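Local coordinates for putative fusidic acid resistance protein (Staphylococcus aureus, PDB 2YB5) that confers resistance to the antibiotic fusidic acid, probably by binding elongation factor G and promoting clearance of the ribosome, at residues 4-9 with 83-88; 21-26 with 68-73; 156-161 with 188-193. One frame throughout, in Å; residues are numbered along the deposited sequence.

How the contacts relate
Contacts 1 and 2 both belong to the helical N-terminal part, which by family probably binds elongation factor G, while contact 3 builds the zinc site of the C-terminal treble-clef part. Helix 9-27 starts at contact 1 and reaches contact 2 near its far end, where it meets the start of helix 70-80; that helix then leads the chain back to contact 1. The centres of these two contacts are 24 Å apart. Contact 3 is 24 Å from contact 1 and 28 Å from contact 2, centre to centre, and touches neither. Val9 in contact 1 still brings its side chain to about 13 Å from the zinc ion.

Contact 1 of 3, residues 4-9 with 83-88; sequences MNKIEV and YIQDFE
Ile7 O is approached by two groups of the 83-88 segment. Gln85 N gives it a hydrogen bond of 2.8 Å, and Ile84 CA adds a longer CH...O contact at 3.6 Å. In return Ile7 N points to Tyr83 O, although that oxygen is less surely placed. The two chains run the same way, Ile7 facing Ile84, so this is a single parallel bridge.

Next to it a water is held by three groups. It donates to Glu8 OE1 and to Gln85 O, the latter at 2.6 Å, and accepts from Val9 N, the first amide of helix 9-27. Glu8, the N-cap residue, is thereby tied through solvent to the neighbouring chain.

The side chains divide between two sides. Val9 CG2 packs on Ile84 CG2 at 3.6 Å, and Phe12 touches both Ile7 and Ile84, making this the buried side. On the more open side Gln85 first extends with CG opposite its backbone N (chi1 179°), then bends at chi2, which lays its amide end across the Lys6 chain at about a right angle; Gln85 NE2 comes to 3.2 Å from Lys6 CD. Lys6 NZ reaches a second water at 3.2 Å, and this water also bonds Asp86 N and Asp86 OD1. Asp86 is fixed further by a salt bridge to Lys116 and a hydrogen bond to Thr115.

This is a parallel beta bridge between two loops, joining the lead-in to helix 9-27 to the segment that leaves helix 70-80 and so closing one end of the helical N-terminal domain.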
loop_
_atom_site.group_PDB
_atom_site.type_symbol
_atom_site.label_atom_id
_atom_site.label_comp_id
_atom_site.label_asym_id
_atom_site.label_seq_id
_atom_site.Cartn_x
_atom_site.Cartn_y
_atom_site.Cartn_z
ATOM N N MET A 4 -13.963 -2.731 11.102
ATOM C CA MET A 4 -15.123 -2.137 11.834
ATOM C C MET A 4 -14.647 -1.001 12.746
ATOM O O MET A 4 -15.112 0.140 12.621
ATOM C CB MET A 4 -15.898 -3.211 12.626
ATOM C CG MET A 4 -15.091 -4.426 13.093
ATOM S SD MET A 4 -13.992 -4.131 14.505
ATOM C CE MET A 4 -13.964 -5.781 15.233
ATOM N N ASN A 5 -13.727 -1.322 13.655
ATOM C CA ASN A 5 -13.023 -0.317 14.452
ATOM C C ASN A 5 -11.529 -0.360 14.090
ATOM O O ASN A 5 -10.665 -0.157 14.940
ATOM C CB ASN A 5 -13.252 -0.580 15.948
ATOM C CG ASN A 5 -13.153 0.680 16.806
ATOM O OD1 ASN A 5 -13.565 1.776 16.404
ATOM N ND2 ASN A 5 -12.628 0.517 18.019
ATOM N N LYS A 6 -11.237 -0.628 12.819
ATOM C CA LYS A 6 -9.860 -0.624 12.313
ATOM C C LYS A 6 -9.795 -0.160 10.860
ATOM O O LYS A 6 -10.812 -0.086 10.178
ATOM C CB LYS A 6 -9.194 -1.997 12.478
ATOM C CG LYS A 6 -10.122 -3.175 12.528
ATOM C CD LYS A 6 -9.327 -4.471 12.601
ATOM C CE LYS A 6 -8.661 -4.682 13.966
ATOM N NZ LYS A 6 -8.053 -6.047 14.045
ATOM N N ILE A 7 -8.590 0.153 10.398
ATOM C CA ILE A 7 -8.400 0.790 9.091
ATOM C C ILE A 7 -7.600 -0.086 8.145
ATOM O O ILE A 7 -6.883 -0.988 8.569
ATOM C CB ILE A 7 -7.687 2.171 9.220
ATOM C CG1 ILE A 7 -6.318 2.031 9.898
ATOM C CG2 ILE A 7 -8.564 3.147 9.992
ATOM C CD1 ILE A 7 -5.382 3.177 9.613
ATOM N N GLU A 8 -7.706 0.208 6.855
ATOM C CA GLU A 8 -6.956 -0.531 5.844
ATOM C C GLU A 8 -5.475 -0.164 5.891
ATOM O O GLU A 8 -5.101 0.922 6.344
ATOM C CB GLU A 8 -7.540 -0.265 4.458
ATOM C CG GLU A 8 -9.020 -0.651 4.315
ATOM C CD GLU A 8 -9.294 -2.115 4.631
ATOM O OE1 GLU A 8 -8.439 -2.977 4.317
ATOM O OE2 GLU A 8 -10.376 -2.409 5.188
ATOM N N VAL A 9 -4.635 -1.096 5.461
ATOM C CA VAL A 9 -3.189 -0.883 5.384
ATOM C C VAL A 9 -2.844 0.368 4.558
ATOM O O VAL A 9 -1.975 1.160 4.948
ATOM C CB VAL A 9 -2.476 -2.135 4.779
ATOM C CG1 VAL A 9 -1.055 -1.817 4.359
ATOM C CG2 VAL A 9 -2.489 -3.297 5.779
ATOM N N TYR A 83 -4.436 -0.845 15.272
ATOM C CA TYR A 83 -5.729 -0.578 14.631
ATOM C C TYR A 83 -5.774 -0.969 13.144
ATOM O O TYR A 83 -6.779 -0.717 12.484
ATOM C CB TYR A 83 -6.120 0.906 14.785
ATOM C CG TYR A 83 -6.285 1.404 16.218
ATOM C CD1 TYR A 83 -6.750 0.567 17.232
ATOM C CD2 TYR A 83 -6.004 2.729 16.547
ATOM C CE1 TYR A 83 -6.907 1.032 18.536
ATOM C CE2 TYR A 83 -6.161 3.203 17.851
ATOM C CZ TYR A 83 -6.613 2.348 18.838
ATOM O OH TYR A 83 -6.771 2.806 20.131
ATOM N N ILE A 84 -4.705 -1.570 12.616
ATOM C CA ILE A 84 -4.648 -1.941 11.196
ATOM C C ILE A 84 -5.342 -3.277 10.934
ATOM O O ILE A 84 -4.987 -4.296 11.533
ATOM C CB ILE A 84 -3.193 -2.082 10.684
ATOM C CG1 ILE A 84 -2.415 -0.776 10.850
ATOM C CG2 ILE A 84 -3.181 -2.517 9.225
ATOM C CD1 ILE A 84 -0.939 -0.884 10.462
ATOM N N GLN A 85 -6.305 -3.264 10.013
ATOM C CA GLN A 85 -6.945 -4.486 9.511
ATOM C C GLN A 85 -5.967 -5.300 8.663
ATOM O O GLN A 85 -5.587 -4.874 7.564
ATOM C CB GLN A 85 -8.172 -4.113 8.666
ATOM C CG GLN A 85 -8.927 -5.278 8.046
ATOM C CD GLN A 85 -9.725 -6.075 9.053
ATOM O OE1 GLN A 85 -9.601 -7.298 9.117
ATOM N NE2 GLN A 85 -10.554 -5.395 9.843
ATOM N N ASP A 86 -5.565 -6.465 9.162
ATOM C CA ASP A 86 -4.618 -7.328 8.444
ATOM C C ASP A 86 -5.150 -7.786 7.093
ATOM O O ASP A 86 -6.351 -7.972 6.895
ATOM C CB ASP A 86 -4.274 -8.581 9.257
ATOM C CG ASP A 86 -3.453 -8.275 10.473
ATOM O OD1 ASP A 86 -4.033 -7.804 11.469
ATOM O OD2 ASP A 86 -2.232 -8.525 10.437
ATOM N N PHE A 87 -4.221 -7.961 6.162
ATOM C CA PHE A 87 -4.514 -8.557 4.871
ATOM C C PHE A 87 -4.771 -10.044 5.095
ATOM O O PHE A 87 -3.959 -10.719 5.713
ATOM C CB PHE A 87 -3.317 -8.362 3.946
ATOM C CG PHE A 87 -3.535 -8.854 2.554
ATOM C CD1 PHE A 87 -4.062 -8.017 1.590
ATOM C CD2 PHE A 87 -3.206 -10.159 2.203
ATOM C CE1 PHE A 87 -4.252 -8.454 0.290
ATOM C CE2 PHE A 87 -3.400 -10.612 0.917
ATOM C CZ PHE A 87 -3.925 -9.755 -0.047
ATOM N N GLU A 88 -5.911 -10.531 4.612
ATOM C CA GLU A 88 -6.223 -11.965 4.626
ATOM C C GLU A 88 -5.662 -12.614 3.368
ATOM O O GLU A 88 -5.925 -12.158 2.246
ATOM C CB GLU A 88 -7.730 -12.197 4.724
ATOM C CG GLU A 88 -8.326 -11.587 5.995
ATOM C CD GLU A 88 -9.812 -11.834 6.149
ATOM O OE1 GLU A 88 -10.432 -12.427 5.233
ATOM O OE2 GLU A 88 -10.361 -11.429 7.195
HETATM O O HOH W 1 -6.600 -7.448 11.553
HETATM O O HOH W 2 -5.882 -3.747 5.273
#

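Contact 2 of 3, residues 21-26 with 68-73; sequences QLIKLY and LTKKKA
Ile23 pushes its CD1 methyl into the start of the facing helix. Ile23 CD1 lies 4.1 Å from Thr69 C, 4.2 Å from Lys70 CD and 4.4 Å from Ala73 CB, so one methyl meets the backbone and two side chains of the first turn. Its reach comes from an extended branch: CG1 sits opposite the carbonyl carbon (chi1 -70°), and chi2 of 171° carries CD1 straight on from there.

Lys70 arrives differently. Its chain bends at chi2 (-66°) and is extended beyond, bringing the aliphatic CD past the isoleucine tip; it is a methylene, not the amine, that makes the contact.

One turn further along helix 9-27, Tyr26 continues the same face. Its ring meets Leu68 at an oblique angle, with Tyr26 CE2 at 4.2 Å from Leu68 CB, so the leucine is touched at the base of its side chain. The phenol has a definite partner, since Tyr26 OH is hydrogen-bonded to Ile63 O, which fixes the outer end of the ring while Met31 and Val66 also touch the side chain.

Thr69 is the N-cap residue of helix 70-80. Its side chain makes no capping bond, but its carbonyl starts the helix, Thr69 O accepting from Ala73 N at 3.0 Å. Leu22 and Leu25, elsewhere on their helix, pack against helix 35-50 instead.

The packing is loose and apolar where the late part of helix 9-27 meets the beginning of helix 70-80. The two run in opposite directions, as neighbours in an antiparallel helical bundle do.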
loop_
_atom_site.group_PDB
_atom_site.type_symbol
_atom_site.label_atom_id
_atom_site.label_comp_id
_atom_site.label_asym_id
_atom_site.label_seq_id
_atom_site.Cartn_x
_atom_site.Cartn_y
_atom_site.Cartn_z
ATOM N N GLN A 21 4.497 14.935 6.483
ATOM C CA GLN A 21 4.216 16.242 5.907
ATOM C C GLN A 21 4.149 17.296 7.014
ATOM O O GLN A 21 4.643 18.393 6.833
ATOM C CB GLN A 21 2.928 16.233 5.077
ATOM C CG GLN A 21 2.763 17.469 4.153
ATOM C CD GLN A 21 3.528 17.365 2.826
ATOM O OE1 GLN A 21 4.341 16.467 2.627
ATOM N NE2 GLN A 21 3.251 18.284 1.914
ATOM N N LEU A 22 3.551 16.942 8.152
ATOM C CA LEU A 22 3.531 17.802 9.331
ATOM C C LEU A 22 4.939 18.166 9.784
ATOM O O LEU A 22 5.192 19.304 10.180
ATOM C CB LEU A 22 2.789 17.133 10.496
ATOM C CG LEU A 22 1.311 17.463 10.691
ATOM C CD1 LEU A 22 0.781 16.730 11.930
ATOM C CD2 LEU A 22 1.106 18.959 10.834
ATOM N N ILE A 23 5.845 17.193 9.728
ATOM C CA ILE A 23 7.243 17.425 10.075
ATOM C C ILE A 23 7.931 18.395 9.101
ATOM O O ILE A 23 8.777 19.186 9.513
ATOM C CB ILE A 23 8.019 16.101 10.161
ATOM C CG1 ILE A 23 7.560 15.316 11.396
ATOM C CG2 ILE A 23 9.518 16.358 10.233
ATOM C CD1 ILE A 23 8.103 13.891 11.470
ATOM N N LYS A 24 7.572 18.334 7.820
ATOM C CA LYS A 24 8.071 19.311 6.841
ATOM C C LYS A 24 7.647 20.719 7.254
ATOM O O LYS A 24 8.472 21.627 7.308
ATOM C CB LYS A 24 7.563 19.010 5.425
ATOM C CG LYS A 24 8.272 17.859 4.713
ATOM C CD LYS A 24 7.539 17.507 3.421
ATOM C CE LYS A 24 8.403 16.725 2.451
ATOM N NZ LYS A 24 7.620 16.260 1.257
ATOM N N LEU A 25 6.361 20.888 7.558
ATOM C CA LEU A 25 5.850 22.169 8.054
ATOM C C LEU A 25 6.591 22.625 9.311
ATOM O O LEU A 25 7.018 23.769 9.391
ATOM C CB LEU A 25 4.341 22.105 8.327
ATOM C CG LEU A 25 3.407 22.524 7.183
ATOM C CD1 LEU A 25 3.782 21.875 5.868
ATOM C CD2 LEU A 25 1.964 22.204 7.543
ATOM N N TYR A 26 6.745 21.732 10.284
ATOM C CA TYR A 26 7.473 22.067 11.505
ATOM C C TYR A 26 8.932 22.426 11.212
ATOM O O TYR A 26 9.508 23.262 11.910
ATOM C CB TYR A 26 7.412 20.929 12.531
ATOM C CG TYR A 26 6.023 20.550 13.025
ATOM C CD1 TYR A 26 4.983 21.477 13.082
ATOM C CD2 TYR A 26 5.767 19.262 13.475
ATOM C CE1 TYR A 26 3.720 21.114 13.545
ATOM C CE2 TYR A 26 4.514 18.895 13.940
ATOM C CZ TYR A 26 3.496 19.818 13.973
ATOM O OH TYR A 26 2.260 19.436 14.445
ATOM N N LEU A 68 7.937 17.852 17.558
ATOM C CA LEU A 68 7.846 16.455 17.155
ATOM C C LEU A 68 8.972 16.158 16.171
ATOM O O LEU A 68 9.406 17.039 15.427
ATOM C CB LEU A 68 6.482 16.163 16.514
ATOM C CG LEU A 68 6.160 14.705 16.156
ATOM C CD1 LEU A 68 6.162 13.836 17.396
ATOM C CD2 LEU A 68 4.816 14.616 15.444
ATOM N N THR A 69 9.453 14.921 16.191
ATOM C CA THR A 69 10.497 14.476 15.273
ATOM C C THR A 69 10.230 13.023 14.869
ATOM O O THR A 69 9.248 12.427 15.317
ATOM C CB THR A 69 11.890 14.622 15.914
ATOM O OG1 THR A 69 12.906 14.303 14.954
ATOM C CG2 THR A 69 12.021 13.714 17.129
ATOM N N LYS A 70 11.099 12.461 14.029
ATOM C CA LYS A 70 10.898 11.105 13.496
ATOM C C LYS A 70 10.641 10.103 14.621
ATOM O O LYS A 70 9.572 9.494 14.683
ATOM C CB LYS A 70 12.104 10.638 12.660
ATOM C CG LYS A 70 12.542 11.582 11.534
ATOM C CD LYS A 70 11.503 11.725 10.435
ATOM C CE LYS A 70 11.981 12.704 9.371
ATOM N NZ LYS A 70 11.200 12.592 8.107
ATOM N N LYS A 71 11.616 9.962 15.516
ATOM C CA LYS A 71 11.567 8.960 16.586
ATOM C C LYS A 71 10.243 8.961 17.344
ATOM O O LYS A 71 9.584 7.925 17.453
ATOM C CB LYS A 71 12.714 9.183 17.576
ATOM N N LYS A 72 9.865 10.126 17.868
ATOM C CA LYS A 72 8.610 10.277 18.608
ATOM C C LYS A 72 7.392 9.926 17.746
ATOM O O LYS A 72 6.453 9.278 18.216
ATOM C CB LYS A 72 8.476 11.704 19.141
ATOM N N ALA A 73 7.419 10.352 16.486
ATOM C CA ALA A 73 6.345 10.047 15.541
ATOM C C ALA A 73 6.214 8.543 15.315
ATOM O O ALA A 73 5.110 7.998 15.356
ATOM C CB ALA A 73 6.595 10.751 14.214
#

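Contact 3 of 3, residues 156-161 with 188-193; sequences GFCKIC and DYICYD. With ZN (zinc ion), chain C.
Cys158 and Cys191 bring the two halves of a treble-clef zinc finger together on one zinc ion. Residues 158-161 form the zinc knuckle, with Cys158 SG at 2.3 Å and Cys161 SG at 2.4 Å from the metal; Cys191, at the end of strand 186-191, adds its SG at 2.1 Å. Cys197 of helix 194-200 completes the four sulfurs.

The tight part centres on Cys158. With SG swung away from its own backbone N (chi1 165°), the sulfur faces both the metal and the turn that follows it. Three amides point at it: Ile160 N and Cys161 N from the knuckle, and Cys191 N from across the contact. These N-H...S bonds would be expected to draw off some of the thiolate charge, and they fix the direction of the sulfur. Beside them, Lys159 N donates to Tyr189 O at 2.8 Å, so the knuckle is tied to the strand by backbone as well as by metal. Between the two cysteines of the knuckle, Ile160 sends its CD1 onto Ile190 CG2 at 3.7 Å, and both isoleucines also touch Phe210 of helix 204-214.

Toward solvent the contact loosens. Phe157 and Tyr189 are exposed; there the backbones come close while the aromatic rings stay apart. Lys159 bends at chi2 and leads its amine away, leaving Lys159 NZ 5.5 Å from Asp188 OD2, too far for a salt bridge. What touches the carboxylate is the aliphatic base of the lysine: Lys159 CG lies 3.3 Å from Asp188 OD2.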
loop_
_atom_site.group_PDB
_atom_site.type_symbol
_atom_site.label_atom_id
_atom_site.label_comp_id
_atom_site.label_asym_id
_atom_site.label_seq_id
_atom_site.Cartn_x
_atom_site.Cartn_y
_atom_site.Cartn_z
ATOM N N GLY A 156 12.120 4.231 -12.538
ATOM C CA GLY A 156 11.001 5.015 -13.058
ATOM C C GLY A 156 9.841 5.079 -12.089
ATOM O O GLY A 156 9.966 4.658 -10.936
ATOM N N PHE A 157 8.706 5.587 -12.560
ATOM C CA PHE A 157 7.510 5.703 -11.735
ATOM C C PHE A 157 6.720 4.425 -11.848
ATOM O O PHE A 157 6.327 4.042 -12.951
ATOM C CB PHE A 157 6.597 6.832 -12.204
ATOM C CG PHE A 157 7.261 8.159 -12.296
ATOM C CD1 PHE A 157 7.703 8.807 -11.153
ATOM C CD2 PHE A 157 7.417 8.779 -13.530
ATOM C CE1 PHE A 157 8.303 10.045 -11.238
ATOM C CE2 PHE A 157 8.013 10.014 -13.623
ATOM C CZ PHE A 157 8.462 10.654 -12.470
ATOM N N CYS A 158 6.485 3.767 -10.715
ATOM C CA CYS A 158 5.609 2.602 -10.680
ATOM C C CYS A 158 4.187 3.058 -10.960
ATOM O O CYS A 158 3.700 3.971 -10.317
ATOM C CB CYS A 158 5.670 1.928 -9.304
ATOM S SG CYS A 158 4.328 0.745 -8.971
ATOM N N LYS A 159 3.499 2.415 -11.894
ATOM C CA LYS A 159 2.128 2.836 -12.176
ATOM C C LYS A 159 1.058 2.310 -11.207
ATOM O O LYS A 159 -0.128 2.545 -11.427
ATOM C CB LYS A 159 1.771 2.541 -13.630
ATOM C CG LYS A 159 2.673 3.298 -14.619
ATOM C CD LYS A 159 2.538 4.825 -14.524
ATOM C CE LYS A 159 3.518 5.528 -15.461
ATOM N NZ LYS A 159 3.472 7.021 -15.357
ATOM N N ILE A 160 1.464 1.633 -10.129
ATOM C CA ILE A 160 0.537 1.311 -9.051
ATOM C C ILE A 160 0.617 2.338 -7.915
ATOM O O ILE A 160 -0.381 2.955 -7.570
ATOM C CB ILE A 160 0.771 -0.097 -8.515
ATOM C CG1 ILE A 160 0.315 -1.128 -9.553
ATOM C CG2 ILE A 160 0.013 -0.314 -7.194
ATOM C CD1 ILE A 160 0.832 -2.493 -9.306
ATOM N N CYS A 161 1.800 2.515 -7.337
ATOM C CA CYS A 161 1.969 3.390 -6.195
ATOM C C CYS A 161 2.355 4.808 -6.612
ATOM O O CYS A 161 2.390 5.696 -5.773
ATOM C CB CYS A 161 3.031 2.827 -5.242
ATOM S SG CYS A 161 4.705 2.732 -5.935
ATOM N N ASP A 188 2.092 -2.235 -17.865
ATOM C CA ASP A 188 2.848 -1.041 -17.573
ATOM C C ASP A 188 3.991 -1.346 -16.626
ATOM O O ASP A 188 4.115 -2.464 -16.125
ATOM C CB ASP A 188 1.942 0.053 -16.993
ATOM C CG ASP A 188 2.324 1.446 -17.483
ATOM O OD1 ASP A 188 3.502 1.667 -17.834
ATOM O OD2 ASP A 188 1.445 2.332 -17.500
ATOM N N TYR A 189 4.832 -0.347 -16.404
ATOM C CA TYR A 189 5.946 -0.469 -15.477
ATOM C C TYR A 189 5.469 -0.349 -14.026
ATOM O O TYR A 189 4.785 0.600 -13.667
ATOM C CB TYR A 189 7.036 0.571 -15.793
ATOM C CG TYR A 189 7.841 0.196 -17.040
ATOM C CD1 TYR A 189 7.389 0.529 -18.317
ATOM C CD2 TYR A 189 9.036 -0.514 -16.939
ATOM C CE1 TYR A 189 8.109 0.178 -19.455
ATOM C CE2 TYR A 189 9.767 -0.868 -18.079
ATOM C CZ TYR A 189 9.294 -0.521 -19.328
ATOM O OH TYR A 189 10.012 -0.870 -20.449
ATOM N N ILE A 190 5.851 -1.335 -13.215
ATOM C CA ILE A 190 5.529 -1.368 -11.799
ATOM C C ILE A 190 6.744 -1.801 -10.972
ATOM O O ILE A 190 7.730 -2.312 -11.515
ATOM C CB ILE A 190 4.357 -2.332 -11.498
ATOM C CG1 ILE A 190 4.723 -3.777 -11.884
ATOM C CG2 ILE A 190 3.081 -1.867 -12.198
ATOM C CD1 ILE A 190 3.628 -4.815 -11.568
ATOM N N CYS A 191 6.642 -1.617 -9.659
ATOM C CA CYS A 191 7.695 -2.011 -8.733
ATOM C C CYS A 191 7.986 -3.496 -8.928
ATOM O O CYS A 191 7.080 -4.320 -8.899
ATOM C CB CYS A 191 7.272 -1.751 -7.287
ATOM S SG CYS A 191 6.981 0.017 -6.777
ATOM N N TYR A 192 9.250 -3.838 -9.157
ATOM C CA TYR A 192 9.640 -5.231 -9.229
ATOM C C TYR A 192 9.302 -5.954 -7.919
ATOM O O TYR A 192 8.807 -7.082 -7.924
ATOM C CB TYR A 192 11.136 -5.362 -9.487
ATOM C CG TYR A 192 11.515 -6.781 -9.814
ATOM C CD1 TYR A 192 11.192 -7.323 -11.050
ATOM C CD2 TYR A 192 12.153 -7.596 -8.878
ATOM C CE1 TYR A 192 11.508 -8.634 -11.363
ATOM C CE2 TYR A 192 12.479 -8.906 -9.185
ATOM C CZ TYR A 192 12.145 -9.419 -10.431
ATOM O OH TYR A 192 12.461 -10.708 -10.781
ATOM N N ASP A 193 9.591 -5.277 -6.813
ATOM C CA ASP A 193 9.342 -5.777 -5.471
ATOM C C ASP A 193 8.022 -5.196 -4.941
ATOM O O ASP A 193 7.958 -4.037 -4.550
ATOM C CB ASP A 193 10.519 -5.375 -4.569
ATOM C CG ASP A 193 10.323 -5.772 -3.135
ATOM O OD1 ASP A 193 9.344 -6.469 -2.811
ATOM O OD2 ASP A 193 11.165 -5.377 -2.313
HETATM ZN ZN ZN C . 4.915 0.518 -6.768
#